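Local coordinates for hypothetical protein (Nostoc punctiforme, PDB 2O62) that is of unknown function but belongs to the DUF3598 family and pairs two beta-sheet domains assigned to the calycin clan, at residues 73-85 and 94-106. Residues are numbered along the deposited sequence; the frame is centred on the assembly and turned at random.
Sequences FFENGSFSEGLIQ and GELAFVHENRRLR
Phe79 and Ala97 form a hydrogen-bonded antiparallel pair in the hairpin of strands 79-81 and 93-100, within the N-terminal calycin-clan sheet. Their backbones bond both ways, Phe79 N to Ala97 O at 2.9 Å and Ala97 N to Phe79 O at 2.8 Å. The Phe79 ring lies flat over the Ala97 methyl, a CH-pi contact with Ala97 CB 3.4 Å from the ring centroid. Phe79 CG sits between the backbone N and carbonyl carbon (chi1 67°), which folds the ring over the neighbouring strand. Arg104 NH1 comes to the ring edge, and Glu95 OE2 and Arg106 CD approach obliquely. An alanine in place of Phe79 would probably leave the Ala97 methyl without its aromatic cover and open a gap beside Arg104 and Arg106.

Glu95 O takes two donors from opposite faces of its plane: Ser80 OG at 2.7 Å and Glu81 N at 3.1 Å. Glu81 OE1 and Glu95 OE1 come within 3.8 Å. Arg106 NH1 bridges to Glu95 OE2 at 2.8 Å, probably offsetting part of the repulsion. At the other end, Ser78 OG accepts from Val99 N at 3.0 Å and donates to Asn76 OD1. Asn76 OD1 also accepts from Ser78 N, which makes an Asx turn.

Asn12 receives Arg104 NH1, while Glu125 of strand 117-127 pairs with Arg104 and Arg106. On the sheet's other face, Ser80 and Leu96 pack against strands 259-269 and 233-242 of the C-terminal barrel, respectively.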
# COMPACT_ATOMS: atom_id res chain seq x y z
N PHE A 73 -3.55 -12.10 0.27
CA PHE A 73 -2.39 -12.13 -0.65
C PHE A 73 -2.78 -12.27 -2.11
O PHE A 73 -3.75 -12.96 -2.47
CB PHE A 73 -1.49 -13.36 -0.36
CG PHE A 73 -0.81 -13.33 0.96
CD1 PHE A 73 -1.47 -13.77 2.08
CD2 PHE A 73 0.48 -12.85 1.08
CE1 PHE A 73 -0.84 -13.69 3.33
CE2 PHE A 73 1.12 -12.78 2.32
CZ PHE A 73 0.45 -13.22 3.43
N PHE A 74 -1.96 -11.63 -2.94
CA PHE A 74 -1.93 -11.86 -4.38
C PHE A 74 -0.90 -12.91 -4.76
O PHE A 74 -0.05 -13.32 -3.94
CB PHE A 74 -1.66 -10.54 -5.10
CG PHE A 74 -2.74 -9.52 -4.86
CD1 PHE A 74 -3.91 -9.52 -5.60
CD2 PHE A 74 -2.60 -8.59 -3.85
CE1 PHE A 74 -4.91 -8.56 -5.34
CE2 PHE A 74 -3.58 -7.63 -3.61
CZ PHE A 74 -4.74 -7.65 -4.32
N GLU A 75 -1.00 -13.40 -5.99
CA GLU A 75 -0.21 -14.58 -6.38
C GLU A 75 1.25 -14.34 -6.41
O GLU A 75 2.02 -15.27 -6.26
CB GLU A 75 -0.66 -15.14 -7.73
CG GLU A 75 -2.01 -15.74 -7.65
CD GLU A 75 -2.20 -16.93 -8.54
OE1 GLU A 75 -1.28 -17.24 -9.34
OE2 GLU A 75 -3.28 -17.57 -8.42
N ASN A 76 1.67 -13.10 -6.57
CA ASN A 76 3.10 -12.77 -6.51
C ASN A 76 3.63 -12.57 -5.10
O ASN A 76 4.79 -12.26 -4.91
CB ASN A 76 3.39 -11.57 -7.42
CG ASN A 76 3.01 -10.26 -6.80
OD1 ASN A 76 2.22 -10.20 -5.88
ND2 ASN A 76 3.56 -9.18 -7.33
N GLY A 77 2.79 -12.77 -4.10
CA GLY A 77 3.20 -12.62 -2.72
C GLY A 77 2.84 -11.26 -2.14
O GLY A 77 2.94 -11.08 -0.94
N SER A 78 2.44 -10.30 -2.97
CA SER A 78 2.01 -9.02 -2.43
C SER A 78 0.80 -9.20 -1.53
O SER A 78 0.04 -10.15 -1.68
CB SER A 78 1.65 -8.03 -3.56
OG SER A 78 2.80 -7.76 -4.35
N PHE A 79 0.65 -8.34 -0.54
CA PHE A 79 -0.42 -8.52 0.43
C PHE A 79 -0.82 -7.26 1.13
O PHE A 79 -0.19 -6.20 1.02
CB PHE A 79 0.00 -9.56 1.49
CG PHE A 79 1.16 -9.13 2.41
CD1 PHE A 79 2.49 -9.40 2.06
CD2 PHE A 79 0.92 -8.49 3.66
CE1 PHE A 79 3.53 -9.05 2.92
CE2 PHE A 79 1.96 -8.13 4.50
CZ PHE A 79 3.27 -8.40 4.12
N SER A 80 -1.88 -7.37 1.90
CA SER A 80 -2.27 -6.33 2.81
C SER A 80 -2.67 -6.93 4.12
O SER A 80 -3.35 -7.96 4.13
CB SER A 80 -3.46 -5.54 2.28
OG SER A 80 -3.89 -4.57 3.21
N GLU A 81 -2.36 -6.21 5.19
CA GLU A 81 -2.70 -6.59 6.55
C GLU A 81 -3.41 -5.43 7.24
O GLU A 81 -3.13 -4.29 6.99
CB GLU A 81 -1.45 -6.96 7.35
CG GLU A 81 -1.84 -7.76 8.61
CD GLU A 81 -0.67 -8.33 9.43
OE1 GLU A 81 0.51 -7.97 9.19
OE2 GLU A 81 -0.96 -9.17 10.31
N GLY A 82 -4.38 -5.74 8.09
CA GLY A 82 -5.07 -4.71 8.88
C GLY A 82 -6.24 -5.25 9.62
O GLY A 82 -6.41 -6.47 9.76
N LEU A 83 -7.05 -4.36 10.14
CA LEU A 83 -8.21 -4.83 10.88
C LEU A 83 -9.34 -5.25 9.96
O LEU A 83 -9.51 -4.69 8.85
CB LEU A 83 -8.67 -3.76 11.86
CG LEU A 83 -7.63 -3.34 12.93
CD1 LEU A 83 -8.23 -2.21 13.74
CD2 LEU A 83 -7.18 -4.50 13.81
N ILE A 84 -10.07 -6.24 10.45
CA ILE A 84 -11.28 -6.76 9.83
C ILE A 84 -12.49 -5.82 10.06
O ILE A 84 -13.28 -5.62 9.14
CB ILE A 84 -11.59 -8.15 10.34
CG1 ILE A 84 -10.46 -9.10 9.99
CG2 ILE A 84 -12.88 -8.63 9.74
CD1 ILE A 84 -10.78 -10.51 10.40
N GLN A 85 -12.68 -5.33 11.29
CA GLN A 85 -13.88 -4.56 11.66
C GLN A 85 -13.47 -3.28 12.40
O GLN A 85 -12.81 -3.33 13.43
CB GLN A 85 -14.78 -5.37 12.56
CG GLN A 85 -16.04 -4.64 13.01
CD GLN A 85 -16.93 -4.19 11.84
OE1 GLN A 85 -17.39 -5.03 11.06
NE2 GLN A 85 -17.21 -2.89 11.74
N GLY A 94 -3.52 0.26 8.48
CA GLY A 94 -3.25 -1.05 7.92
C GLY A 94 -2.03 -0.94 7.01
O GLY A 94 -1.45 0.12 6.85
N GLU A 95 -1.67 -2.06 6.39
CA GLU A 95 -0.43 -2.18 5.62
C GLU A 95 -0.73 -2.60 4.19
O GLU A 95 -1.51 -3.53 3.97
CB GLU A 95 0.45 -3.24 6.26
CG GLU A 95 1.74 -3.54 5.52
CD GLU A 95 2.55 -4.65 6.15
OE1 GLU A 95 2.09 -5.25 7.14
OE2 GLU A 95 3.64 -4.96 5.65
N LEU A 96 -0.08 -1.94 3.24
CA LEU A 96 -0.05 -2.38 1.86
C LEU A 96 1.38 -2.79 1.53
O LEU A 96 2.29 -2.00 1.64
CB LEU A 96 -0.52 -1.23 0.96
CG LEU A 96 -1.92 -0.73 1.41
CD1 LEU A 96 -2.15 0.65 1.02
CD2 LEU A 96 -3.00 -1.55 0.95
N ALA A 97 1.56 -4.01 1.08
CA ALA A 97 2.88 -4.60 0.90
C ALA A 97 3.05 -5.10 -0.53
O ALA A 97 2.41 -6.06 -0.92
CB ALA A 97 3.06 -5.77 1.91
N PHE A 98 3.90 -4.42 -1.30
CA PHE A 98 4.24 -4.79 -2.67
C PHE A 98 5.50 -5.65 -2.74
O PHE A 98 6.50 -5.35 -2.11
CB PHE A 98 4.46 -3.54 -3.55
CG PHE A 98 3.35 -2.53 -3.51
CD1 PHE A 98 3.35 -1.50 -2.56
CD2 PHE A 98 2.34 -2.56 -4.47
CE1 PHE A 98 2.36 -0.54 -2.55
CE2 PHE A 98 1.33 -1.61 -4.44
CZ PHE A 98 1.34 -0.63 -3.49
N VAL A 99 5.44 -6.71 -3.54
CA VAL A 99 6.56 -7.55 -3.86
C VAL A 99 6.88 -7.38 -5.36
O VAL A 99 5.98 -7.39 -6.21
CB VAL A 99 6.26 -8.98 -3.53
CG1 VAL A 99 7.44 -9.88 -3.90
CG2 VAL A 99 5.89 -9.09 -2.05
N HIS A 100 8.15 -7.17 -5.67
CA HIS A 100 8.63 -7.08 -7.05
C HIS A 100 10.08 -7.50 -7.15
O HIS A 100 10.96 -6.80 -6.66
CB HIS A 100 8.51 -5.64 -7.54
CG HIS A 100 9.01 -5.44 -8.94
ND1 HIS A 100 8.24 -5.74 -10.05
CD2 HIS A 100 10.18 -4.97 -9.42
CE1 HIS A 100 8.92 -5.47 -11.15
NE2 HIS A 100 10.11 -5.01 -10.79
N GLU A 101 10.31 -8.67 -7.75
CA GLU A 101 11.66 -9.18 -7.99
C GLU A 101 12.42 -9.25 -6.64
O GLU A 101 11.99 -9.98 -5.76
CB GLU A 101 12.36 -8.33 -9.09
CG GLU A 101 11.61 -8.41 -10.44
CD GLU A 101 12.29 -7.69 -11.60
OE1 GLU A 101 13.25 -6.89 -11.36
OE2 GLU A 101 11.83 -7.88 -12.75
N ASN A 102 13.51 -8.51 -6.48
CA ASN A 102 14.34 -8.57 -5.26
C ASN A 102 13.92 -7.61 -4.14
O ASN A 102 14.67 -7.41 -3.21
CB ASN A 102 15.85 -8.31 -5.58
CG ASN A 102 16.17 -6.82 -5.85
OD1 ASN A 102 15.50 -6.17 -6.68
ND2 ASN A 102 17.23 -6.29 -5.16
N ARG A 103 12.78 -6.96 -4.31
CA ARG A 103 12.34 -5.88 -3.44
C ARG A 103 10.97 -6.14 -2.86
O ARG A 103 10.11 -6.75 -3.52
CB ARG A 103 12.23 -4.55 -4.23
CG ARG A 103 13.57 -3.92 -4.59
CD ARG A 103 14.36 -3.30 -3.44
NE ARG A 103 13.45 -2.69 -2.48
CZ ARG A 103 12.94 -1.47 -2.57
NH1 ARG A 103 13.38 -0.64 -3.50
NH2 ARG A 103 12.04 -1.08 -1.68
N ARG A 104 10.77 -5.65 -1.65
CA ARG A 104 9.43 -5.38 -1.14
C ARG A 104 9.38 -3.92 -0.74
O ARG A 104 10.40 -3.33 -0.33
CB ARG A 104 9.01 -6.26 0.03
CG ARG A 104 9.27 -7.72 -0.18
CD ARG A 104 8.44 -8.58 0.73
NE ARG A 104 8.80 -8.41 2.13
CZ ARG A 104 8.27 -9.08 3.14
NH1 ARG A 104 7.35 -10.01 2.94
NH2 ARG A 104 8.68 -8.84 4.38
N LEU A 105 8.20 -3.33 -0.89
CA LEU A 105 7.93 -2.00 -0.37
C LEU A 105 6.64 -2.12 0.38
O LEU A 105 5.60 -2.44 -0.24
CB LEU A 105 7.75 -0.94 -1.45
CG LEU A 105 7.25 0.33 -0.70
CD1 LEU A 105 8.47 1.19 -0.29
CD2 LEU A 105 6.22 1.13 -1.29
N ARG A 106 6.71 -1.88 1.69
CA ARG A 106 5.55 -2.11 2.54
C ARG A 106 5.24 -0.80 3.25
O ARG A 106 6.13 -0.18 3.83
CB ARG A 106 5.79 -3.20 3.54
CG ARG A 106 6.31 -4.40 2.88
CD ARG A 106 6.30 -5.63 3.76
NE ARG A 106 7.41 -5.72 4.70
CZ ARG A 106 7.29 -5.89 6.02
NH1 ARG A 106 6.10 -5.91 6.62
NH2 ARG A 106 8.37 -6.08 6.77
O HOH W 1 3.25 -6.46 -6.63
O HOH W 2 2.76 -7.52 8.08